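Local coordinates for chemotaxis signal transduction protein (Thermoanaerobacter tengcongensis, PDB 2QDL), which probably serves as the CheW scaffold of bacterial chemotaxis, coupling membrane chemoreceptors to the histidine kinase CheA, at residues 31-37 and 81-87; 61-67 and 92-98; 11-15 and 26-31. One frame throughout, in Å; residues are numbered along the deposited sequence.

Contact 1. Residues 31-37 and 81-87; sequences VHEVVKD and SRIIIVE
V35 and I83 meet at the apolar centre. CG2 of V35 lies between its own backbone N and carbonyl carbon, which presses it against CB of I83 at 3.5 Å, a tight fit. The same methyl reaches CD1 of I85 at 4.1 Å. On this face E33 lays its CG alongside CG1 of I85, both side chains pointing the same way, and L56 and I54 of strand 50-56 pack against the group. On the other face both methyls of V31 rest on CG2 of I84, and V34 brings CG1 to CB and CG of R82, crossing it at about a right angle. Two short backbone bonds lock the middle, from N of V35 to O of I83 (2.7 Å) and from N of I83 to O of V35 (2.6 Å), the latter nearly straight at 175°. The strands are antiparallel, and 82-87 bonds to strand 91-106, so 33-36 extends the curled sheet of the CheW-like beta-barrel fold. Near H32 the pairing is irregular: N of H32 donates to O of I85 while O of E33 accepts from N of I85, a classic beta bulge. Beyond it the imidazole of H32 meets the chain of E87 obliquely, CE1 standing 3.7 Å from CB. The carboxylate of E33 turns to a salt bridge with R57. At the opposite end R82 bends at chi2 (-73°), and CG of K36 sits 3.8 Å above one face of its guanidinium group, toward the rim. NH1 of R82 donates to O of S81 at 3.0 Å from above that carbonyl plane, and also to O of K79. A water donates to the same S81 oxygen and weakly accepts from N of D37, whose CB packs on CB of S81.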
loop_
_atom_site.group_PDB
_atom_site.type_symbol
_atom_site.label_atom_id
_atom_site.label_comp_id
_atom_site.label_asym_id
_atom_site.label_seq_id
_atom_site.Cartn_x
_atom_site.Cartn_y
_atom_site.Cartn_z
ATOM N N VAL A 31 2.043 4.226 -7.072
ATOM C CA VAL A 31 0.580 4.321 -7.146
ATOM C C VAL A 31 0.114 4.510 -8.614
ATOM O O VAL A 31 0.136 5.623 -9.150
ATOM C CB VAL A 31 0.043 5.481 -6.227
ATOM C CG1 VAL A 31 -1.493 5.678 -6.398
ATOM C CG2 VAL A 31 0.401 5.224 -4.744
ATOM N N HIS A 32 -0.311 3.427 -9.263
ATOM C CA HIS A 32 -0.727 3.457 -10.674
ATOM C C HIS A 32 -2.108 4.105 -10.836
ATOM O O HIS A 32 -2.369 4.850 -11.777
ATOM C CB HIS A 32 -0.705 2.050 -11.289
ATOM C CG HIS A 32 0.681 1.499 -11.507
ATOM N ND1 HIS A 32 1.620 1.391 -10.496
ATOM C CD2 HIS A 32 1.281 1.010 -12.623
ATOM C CE1 HIS A 32 2.736 0.878 -10.984
ATOM N NE2 HIS A 32 2.557 0.647 -12.271
ATOM N N GLU A 33 -2.993 3.798 -9.913
ATOM C CA GLU A 33 -4.298 4.403 -9.872
ATOM C C GLU A 33 -4.965 4.089 -8.540
ATOM O O GLU A 33 -4.445 3.313 -7.731
ATOM C CB GLU A 33 -5.175 4.018 -11.102
ATOM C CG GLU A 33 -5.702 2.640 -11.189
ATOM C CD GLU A 33 -6.315 2.308 -12.559
ATOM O OE1 GLU A 33 -5.592 1.733 -13.386
ATOM O OE2 GLU A 33 -7.508 2.604 -12.799
ATOM N N VAL A 34 -6.090 4.745 -8.311
ATOM C CA VAL A 34 -6.853 4.572 -7.114
ATOM C C VAL A 34 -8.303 4.382 -7.547
ATOM O O VAL A 34 -8.895 5.282 -8.168
ATOM C CB VAL A 34 -6.778 5.816 -6.206
ATOM C CG1 VAL A 34 -7.537 5.554 -4.926
ATOM C CG2 VAL A 34 -5.318 6.206 -5.898
ATOM N N VAL A 35 -8.866 3.225 -7.226
ATOM C CA VAL A 35 -10.270 2.928 -7.556
ATOM C C VAL A 35 -11.100 2.855 -6.276
ATOM O O VAL A 35 -10.554 2.686 -5.204
ATOM C CB VAL A 35 -10.417 1.611 -8.418
ATOM C CG1 VAL A 35 -9.585 1.696 -9.725
ATOM C CG2 VAL A 35 -9.996 0.416 -7.664
ATOM N N LYS A 36 -12.413 2.980 -6.375
ATOM C CA LYS A 36 -13.262 2.737 -5.188
ATOM C C LYS A 36 -13.272 1.288 -4.606
ATOM O O LYS A 36 -13.164 0.291 -5.358
ATOM C CB LYS A 36 -14.670 3.236 -5.434
ATOM C CG LYS A 36 -14.667 4.747 -5.585
ATOM C CD LYS A 36 -16.066 5.255 -5.848
ATOM C CE LYS A 36 -16.107 6.745 -6.053
ATOM N NZ LYS A 36 -17.275 7.018 -6.946
ATOM N N ASP A 37 -13.399 1.201 -3.266
ATOM C CA ASP A 37 -13.446 -0.067 -2.525
ATOM C C ASP A 37 -14.837 -0.692 -2.675
ATOM O O ASP A 37 -15.613 -0.737 -1.717
ATOM C CB ASP A 37 -13.109 0.155 -1.038
ATOM C CG ASP A 37 -13.180 -1.137 -0.190
ATOM O OD1 ASP A 37 -13.498 -2.202 -0.736
ATOM O OD2 ASP A 37 -12.902 -1.092 1.034
ATOM N N SER A 81 -13.180 4.764 1.596
ATOM C CA SER A 81 -12.330 3.613 1.308
ATOM C C SER A 81 -12.022 3.537 -0.194
ATOM O O SER A 81 -12.865 3.868 -1.029
ATOM C CB SER A 81 -12.951 2.296 1.811
ATOM O OG SER A 81 -12.837 2.204 3.217
ATOM N N ARG A 82 -10.807 3.103 -0.508
ATOM C CA ARG A 82 -10.360 2.951 -1.888
ATOM C C ARG A 82 -9.513 1.704 -2.090
ATOM O O ARG A 82 -9.098 1.030 -1.134
ATOM C CB ARG A 82 -9.504 4.164 -2.288
ATOM C CG ARG A 82 -10.231 5.489 -2.264
ATOM C CD ARG A 82 -11.191 5.571 -3.439
ATOM N NE ARG A 82 -11.766 6.904 -3.563
ATOM C CZ ARG A 82 -12.870 7.326 -2.958
ATOM N NH1 ARG A 82 -13.551 6.526 -2.142
ATOM N NH2 ARG A 82 -13.281 8.570 -3.159
ATOM N N ILE A 83 -9.239 1.430 -3.360
ATOM C CA ILE A 83 -8.297 0.410 -3.740
ATOM C C ILE A 83 -7.193 1.045 -4.555
ATOM O O ILE A 83 -7.409 1.482 -5.690
ATOM C CB ILE A 83 -8.945 -0.755 -4.571
ATOM C CG1 ILE A 83 -10.066 -1.444 -3.770
ATOM C CG2 ILE A 83 -7.839 -1.731 -5.005
ATOM C CD1 ILE A 83 -10.996 -2.361 -4.620
ATOM N N ILE A 84 -6.006 1.061 -3.962
ATOM C CA ILE A 84 -4.803 1.571 -4.633
ATOM C C ILE A 84 -4.226 0.473 -5.497
ATOM O O ILE A 84 -3.851 -0.605 -4.995
ATOM C CB ILE A 84 -3.733 2.027 -3.629
ATOM C CG1 ILE A 84 -4.329 3.078 -2.662
ATOM C CG2 ILE A 84 -2.514 2.547 -4.353
ATOM C CD1 ILE A 84 -3.370 3.542 -1.600
ATOM N N ILE A 85 -4.164 0.750 -6.795
ATOM C CA ILE A 85 -3.578 -0.187 -7.751
ATOM C C ILE A 85 -2.079 0.021 -7.814
ATOM O O ILE A 85 -1.585 1.122 -8.098
ATOM C CB ILE A 85 -4.205 -0.085 -9.150
ATOM C CG1 ILE A 85 -5.742 -0.094 -9.074
ATOM C CG2 ILE A 85 -3.618 -1.153 -10.140
ATOM C CD1 ILE A 85 -6.362 -1.316 -8.434
ATOM N N VAL A 86 -1.360 -1.050 -7.515
ATOM C CA VAL A 86 0.094 -1.050 -7.561
ATOM C C VAL A 86 0.572 -2.185 -8.519
ATOM O O VAL A 86 -0.234 -2.878 -9.145
ATOM C CB VAL A 86 0.705 -1.204 -6.112
ATOM C CG1 VAL A 86 0.175 -0.103 -5.167
ATOM C CG2 VAL A 86 0.424 -2.601 -5.540
ATOM N N GLU A 87 1.882 -2.352 -8.628
ATOM C CA GLU A 87 2.475 -3.401 -9.454
ATOM C C GLU A 87 3.520 -4.098 -8.613
ATOM O O GLU A 87 4.349 -3.450 -8.017
ATOM C CB GLU A 87 3.117 -2.812 -10.707
ATOM C CG GLU A 87 3.781 -3.850 -11.562
ATOM C CD GLU A 87 4.638 -3.247 -12.677
ATOM O OE1 GLU A 87 5.791 -2.782 -12.435
ATOM O OE2 GLU A 87 4.146 -3.262 -13.811
HETATM O O HOH W 1 -15.438 2.946 -1.890
#

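Contact 2. Residues 61-67 and 92-98; sequences IPVIDLK and KAGLIVD
Strands 61-65 and 92-97 run parallel, their axes 29° apart and 4.6 Å at closest approach, and three backbone bonds tie them: G94 N to P62 O, I64 N to G94 O, and I96 N to I64 O, the last 3.0 Å long and almost straight at 174°. I61 brings CG2 over the backbone, 3.6 Å from N of G94, and the lack of a side chain at G94 spares CG2 of V63 a tight contact. CD1 of I61 lies against the aliphatic part of K92, 3.8 Å from CD. Further along, V63 swings CG1 opposite its own backbone N (chi1 -173°) and sets it 3.5 Å from CG1 of I96, closer than carbons usually pack, the two side chains crossing at about a right angle. L66, the first residue of the helix, reaches back with CD1 to CB of L95 at 4.0 Å. A water donates to O of I96 and accepts weakly from N of L66, bridging the strand to the helix start. D65 is the N-cap here, its OD1 accepting from N of K68. K67 stretches its extended chain across to D98 in a salt bridge: NZ meets OD1 at 2.7 Å on the syn lone pair and OD2 weakly at 3.1 Å. Each charged group has a second partner: NZ also donates to O of R75, and OD2 accepts from N of A20. With an alanine here instead of D98, the ammonium of K67 would probably lose its negative mate and the N-H of A20 this acceptor. Strand 50-56 bonds to the far edge of 61-65 and strand 82-88 to that of 92-97, while F17 and L19 of strand 12-19 pack on L66 near the start of helix 66-70.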
loop_
_atom_site.group_PDB
_atom_site.type_symbol
_atom_site.label_atom_id
_atom_site.label_comp_id
_atom_site.label_asym_id
_atom_site.label_seq_id
_atom_site.Cartn_x
_atom_site.Cartn_y
_atom_site.Cartn_z
ATOM N N ILE A 61 -7.636 -8.475 -10.988
ATOM C CA ILE A 61 -6.690 -7.867 -10.050
ATOM C C ILE A 61 -6.949 -8.368 -8.630
ATOM O O ILE A 61 -8.006 -8.075 -8.050
ATOM C CB ILE A 61 -6.705 -6.290 -10.103
ATOM C CG1 ILE A 61 -6.317 -5.806 -11.520
ATOM C CG2 ILE A 61 -5.775 -5.707 -9.002
ATOM C CD1 ILE A 61 -6.110 -4.310 -11.645
ATOM N N PRO A 62 -5.973 -9.109 -8.061
ATOM C CA PRO A 62 -6.120 -9.544 -6.679
ATOM C C PRO A 62 -5.974 -8.382 -5.680
ATOM O O PRO A 62 -5.074 -7.564 -5.808
ATOM C CB PRO A 62 -4.999 -10.585 -6.516
ATOM C CG PRO A 62 -3.963 -10.152 -7.454
ATOM C CD PRO A 62 -4.700 -9.586 -8.653
ATOM N N VAL A 63 -6.866 -8.346 -4.698
ATOM C CA VAL A 63 -6.938 -7.280 -3.718
ATOM C C VAL A 63 -6.629 -7.807 -2.319
ATOM O O VAL A 63 -7.205 -8.761 -1.866
ATOM C CB VAL A 63 -8.310 -6.585 -3.705
ATOM C CG1 VAL A 63 -8.260 -5.362 -2.782
ATOM C CG2 VAL A 63 -8.710 -6.181 -5.113
ATOM N N ILE A 64 -5.672 -7.162 -1.663
ATOM C CA ILE A 64 -5.288 -7.515 -0.304
ATOM C C ILE A 64 -5.891 -6.502 0.671
ATOM O O ILE A 64 -5.933 -5.283 0.407
ATOM C CB ILE A 64 -3.726 -7.590 -0.170
ATOM C CG1 ILE A 64 -3.283 -7.860 1.260
ATOM C CG2 ILE A 64 -3.085 -6.295 -0.560
ATOM C CD1 ILE A 64 -1.878 -8.448 1.320
ATOM N N ASP A 65 -6.370 -7.034 1.792
ATOM C CA ASP A 65 -6.758 -6.239 2.927
ATOM C C ASP A 65 -5.513 -6.122 3.789
ATOM O O ASP A 65 -5.077 -7.111 4.381
ATOM C CB ASP A 65 -7.964 -6.867 3.673
ATOM C CG ASP A 65 -8.402 -6.024 4.902
ATOM O OD1 ASP A 65 -7.522 -5.591 5.683
ATOM O OD2 ASP A 65 -9.607 -5.823 5.107
ATOM N N LEU A 66 -4.906 -4.925 3.800
ATOM C CA LEU A 66 -3.658 -4.648 4.549
ATOM C C LEU A 66 -3.790 -4.819 6.060
ATOM O O LEU A 66 -2.844 -5.248 6.715
ATOM C CB LEU A 66 -3.114 -3.238 4.234
ATOM C CG LEU A 66 -2.735 -2.945 2.778
ATOM C CD1 LEU A 66 -2.263 -1.494 2.633
ATOM C CD2 LEU A 66 -1.648 -3.925 2.267
ATOM N N LYS A 67 -4.942 -4.471 6.624
ATOM C CA LYS A 67 -5.176 -4.656 8.067
ATOM C C LYS A 67 -5.092 -6.119 8.454
ATOM O O LYS A 67 -4.489 -6.440 9.479
ATOM C CB LYS A 67 -6.519 -4.094 8.490
ATOM C CG LYS A 67 -6.644 -2.571 8.359
ATOM C CD LYS A 67 -8.081 -2.177 8.623
ATOM C CE LYS A 67 -8.391 -0.853 7.977
ATOM N NZ LYS A 67 -9.845 -0.528 7.999
ATOM N N LYS A 92 -0.275 -6.527 -11.680
ATOM C CA LYS A 92 -1.177 -5.605 -10.992
ATOM C C LYS A 92 -1.769 -6.198 -9.702
ATOM O O LYS A 92 -2.187 -7.360 -9.667
ATOM C CB LYS A 92 -2.305 -5.139 -11.912
ATOM C CG LYS A 92 -1.857 -4.226 -13.042
ATOM C CD LYS A 92 -2.954 -3.233 -13.454
ATOM C CE LYS A 92 -2.524 -2.333 -14.638
ATOM N NZ LYS A 92 -1.075 -1.893 -14.583
ATOM N N ALA A 93 -1.803 -5.379 -8.651
ATOM C CA ALA A 93 -2.380 -5.767 -7.368
ATOM C C ALA A 93 -3.133 -4.569 -6.795
ATOM O O ALA A 93 -2.870 -3.422 -7.191
ATOM C CB ALA A 93 -1.274 -6.260 -6.413
ATOM N N GLY A 94 -4.108 -4.841 -5.922
ATOM C CA GLY A 94 -4.897 -3.817 -5.261
ATOM C C GLY A 94 -4.709 -3.882 -3.751
ATOM O O GLY A 94 -4.675 -4.966 -3.153
ATOM N N LEU A 95 -4.553 -2.717 -3.135
ATOM C CA LEU A 95 -4.413 -2.611 -1.680
ATOM C C LEU A 95 -5.583 -1.771 -1.178
ATOM O O LEU A 95 -5.790 -0.640 -1.649
ATOM C CB LEU A 95 -3.081 -1.949 -1.300
ATOM C CG LEU A 95 -1.772 -2.371 -2.002
ATOM C CD1 LEU A 95 -0.613 -1.604 -1.418
ATOM C CD2 LEU A 95 -1.513 -3.841 -1.836
ATOM N N ILE A 96 -6.349 -2.342 -0.242
ATOM C CA ILE A 96 -7.449 -1.631 0.411
ATOM C C ILE A 96 -6.883 -0.645 1.415
ATOM O O ILE A 96 -5.981 -0.964 2.194
ATOM C CB ILE A 96 -8.456 -2.612 1.099
ATOM C CG1 ILE A 96 -9.091 -3.536 0.061
ATOM C CG2 ILE A 96 -9.558 -1.856 1.907
ATOM C CD1 ILE A 96 -9.749 -4.742 0.673
ATOM N N VAL A 97 -7.422 0.572 1.368
ATOM C CA VAL A 97 -7.067 1.646 2.310
ATOM C C VAL A 97 -8.362 2.349 2.758
ATOM O O VAL A 97 -9.315 2.409 1.993
ATOM C CB VAL A 97 -6.036 2.675 1.689
ATOM C CG1 VAL A 97 -4.818 1.974 1.138
ATOM C CG2 VAL A 97 -6.664 3.538 0.578
ATOM N N ASP A 98 -8.376 2.898 3.968
ATOM C CA ASP A 98 -9.537 3.629 4.485
ATOM C C ASP A 98 -9.735 4.976 3.807
ATOM O O ASP A 98 -10.843 5.451 3.717
ATOM C CB ASP A 98 -9.459 3.837 6.023
ATOM C CG ASP A 98 -9.526 2.538 6.786
ATOM O OD1 ASP A 98 -10.056 1.557 6.235
ATOM O OD2 ASP A 98 -9.072 2.505 7.944
HETATM O O HOH W 2 -6.422 -2.582 4.146
#

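Contact 3. Residues 11-15 and 26-31; sequences PKKIV and LDIFDV
The carbonyl O of K13 takes a nearly straight bond from N of I28 (3.0 Å, 172°), CA of D27 approaches it at 3.5 Å, and a hydroxyl of a glycerol, probably from the crystallisation liquor, hydrogen-bonds there as well as to OD1 of D27. Next to it the carboxylate of D27 is held at both oxygens. K12 runs out extended and turns at chi4 (71°), which carries NZ to OD2 of D27 at 2.7 Å in a salt bridge on the anti lone pair. OD1 of D27 accepts from N of F29 at 2.9 Å, slightly out of the carboxylate plane; this is an Asx turn, and it fixes the rotation of the acid where the chain leaves the strand. All this lies at the open end of the beta hairpin of strands 12-19 and 22-27, where residues 28-30 take helical backbone angles without forming a regular helix. Deeper in the hairpin V15 and L26 are a hydrogen-bonded antiparallel pair, N of V15 reaching O of L26 at 2.8 Å and N of L26 returning a bond to O of V15. CG2 of V15 touches CD1 of I28 at 3.7 Å and CG2 of V31 at 4.0 Å, joining the strand to the segment that follows D27. I14 points another way, CD1 standing 3.9 Å from CA of D27, and also packs on I106 of strand 91-106.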
loop_
_atom_site.group_PDB
_atom_site.type_symbol
_atom_site.label_atom_id
_atom_site.label_comp_id
_atom_site.label_asym_id
_atom_site.label_seq_id
_atom_site.Cartn_x
_atom_site.Cartn_y
_atom_site.Cartn_z
ATOM N N PRO A 11 10.697 16.988 -5.452
ATOM C CA PRO A 11 10.751 16.191 -4.197
ATOM C C PRO A 11 10.085 14.827 -4.292
ATOM O O PRO A 11 9.194 14.633 -5.109
ATOM C CB PRO A 11 10.010 17.057 -3.183
ATOM C CG PRO A 11 9.884 18.438 -3.814
ATOM C CD PRO A 11 9.900 18.225 -5.297
ATOM N N LYS A 12 10.525 13.884 -3.460
ATOM C CA LYS A 12 9.774 12.639 -3.250
ATOM C C LYS A 12 8.341 12.986 -2.803
ATOM O O LYS A 12 8.145 13.770 -1.844
ATOM C CB LYS A 12 10.475 11.725 -2.228
ATOM C CG LYS A 12 9.810 10.344 -2.041
ATOM C CD LYS A 12 10.617 9.467 -1.077
ATOM C CE LYS A 12 10.121 8.044 -1.042
ATOM N NZ LYS A 12 10.446 7.287 -2.318
ATOM N N LYS A 13 7.341 12.450 -3.500
ATOM C CA LYS A 13 5.937 12.676 -3.112
ATOM C C LYS A 13 5.358 11.363 -2.585
ATOM O O LYS A 13 5.384 10.341 -3.284
ATOM C CB LYS A 13 5.092 13.204 -4.267
ATOM C CG LYS A 13 5.682 14.385 -5.016
ATOM C CD LYS A 13 5.130 15.718 -4.576
ATOM C CE LYS A 13 3.965 16.149 -5.509
ATOM N NZ LYS A 13 3.537 17.586 -5.299
ATOM N N ILE A 14 4.895 11.390 -1.337
ATOM C CA ILE A 14 4.257 10.232 -0.723
ATOM C C ILE A 14 2.736 10.422 -0.668
ATOM O O ILE A 14 2.243 11.452 -0.211
ATOM C CB ILE A 14 4.793 9.953 0.721
ATOM C CG1 ILE A 14 6.319 9.822 0.744
ATOM C CG2 ILE A 14 4.160 8.715 1.267
ATOM C CD1 ILE A 14 6.869 8.846 -0.241
ATOM N N VAL A 15 2.009 9.430 -1.171
ATOM C CA VAL A 15 0.558 9.317 -0.979
ATOM C C VAL A 15 0.339 8.686 0.379
ATOM O O VAL A 15 0.830 7.565 0.657
ATOM C CB VAL A 15 -0.074 8.426 -2.082
ATOM C CG1 VAL A 15 -1.576 8.357 -1.947
ATOM C CG2 VAL A 15 0.319 8.964 -3.457
ATOM N N LEU A 26 2.923 5.449 0.316
ATOM C CA LEU A 26 3.614 4.922 -0.852
ATOM C C LEU A 26 4.091 6.092 -1.699
ATOM O O LEU A 26 3.420 7.135 -1.761
ATOM C CB LEU A 26 2.686 4.045 -1.697
ATOM C CG LEU A 26 2.360 2.662 -1.151
ATOM C CD1 LEU A 26 1.142 2.025 -1.882
ATOM C CD2 LEU A 26 3.614 1.748 -1.214
ATOM N N ASP A 27 5.235 5.920 -2.345
ATOM C CA ASP A 27 5.680 6.868 -3.353
ATOM C C ASP A 27 4.612 6.883 -4.438
ATOM O O ASP A 27 4.144 5.839 -4.865
ATOM C CB ASP A 27 7.050 6.464 -3.928
ATOM C CG ASP A 27 7.720 7.593 -4.718
ATOM O OD1 ASP A 27 7.117 8.152 -5.660
ATOM O OD2 ASP A 27 8.858 7.950 -4.370
ATOM N N ILE A 28 4.209 8.081 -4.849
ATOM C CA ILE A 28 3.283 8.270 -5.979
ATOM C C ILE A 28 3.712 7.461 -7.226
ATOM O O ILE A 28 2.869 7.026 -7.992
ATOM C CB ILE A 28 3.077 9.795 -6.308
ATOM C CG1 ILE A 28 2.027 10.013 -7.398
ATOM C CG2 ILE A 28 4.383 10.446 -6.785
ATOM C CD1 ILE A 28 0.643 9.480 -7.091
ATOM N N PHE A 29 5.017 7.257 -7.406
ATOM C CA PHE A 29 5.551 6.461 -8.493
ATOM C C PHE A 29 5.010 5.031 -8.449
ATOM O O PHE A 29 4.825 4.409 -9.493
ATOM C CB PHE A 29 7.083 6.426 -8.400
ATOM C CG PHE A 29 7.747 5.731 -9.573
ATOM C CD1 PHE A 29 7.873 6.372 -10.798
ATOM C CD2 PHE A 29 8.222 4.428 -9.451
ATOM C CE1 PHE A 29 8.473 5.718 -11.893
ATOM C CE2 PHE A 29 8.838 3.781 -10.536
ATOM C CZ PHE A 29 8.954 4.433 -11.756
ATOM N N ASP A 30 4.766 4.503 -7.243
ATOM C CA ASP A 30 4.223 3.149 -7.080
ATOM C C ASP A 30 2.705 3.066 -7.120
ATOM O O ASP A 30 2.148 1.962 -7.181
ATOM C CB ASP A 30 4.759 2.517 -5.778
ATOM C CG ASP A 30 6.279 2.416 -5.789
ATOM O OD1 ASP A 30 6.841 1.874 -6.744
ATOM O OD2 ASP A 30 6.932 2.957 -4.896
ATOM N N VAL A 31 2.043 4.226 -7.072
ATOM C CA VAL A 31 0.580 4.321 -7.146
ATOM C C VAL A 31 0.114 4.510 -8.614
ATOM O O VAL A 31 0.136 5.623 -9.150
ATOM C CB VAL A 31 0.043 5.481 -6.227
ATOM C CG1 VAL A 31 -1.493 5.678 -6.398
ATOM C CG2 VAL A 31 0.401 5.224 -4.744
#

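Overall arrangement
All three contacts belong to one curled mixed sheet. Contact 2 is the most buried, a parallel pairing with a salt bridge from the first turn of helix 66-70, whereas contacts 1 and 3 are antiparallel and only partly buried. Contact 3 has its own salt bridge at the hairpin's open end, while contact 1 has none across its segments. Contacts 1 and 2 lie about 8 Å apart between centres and are joined directly, since strands 82-88 and 91-106 are neighbours. Contact 3 shares V31 with contact 1, the chain passing from the hairpin through the turn at 28-30 to strand 33-36. L26 is the common apolar neighbour, touching V86 of contact 1 and L95 of contact 2.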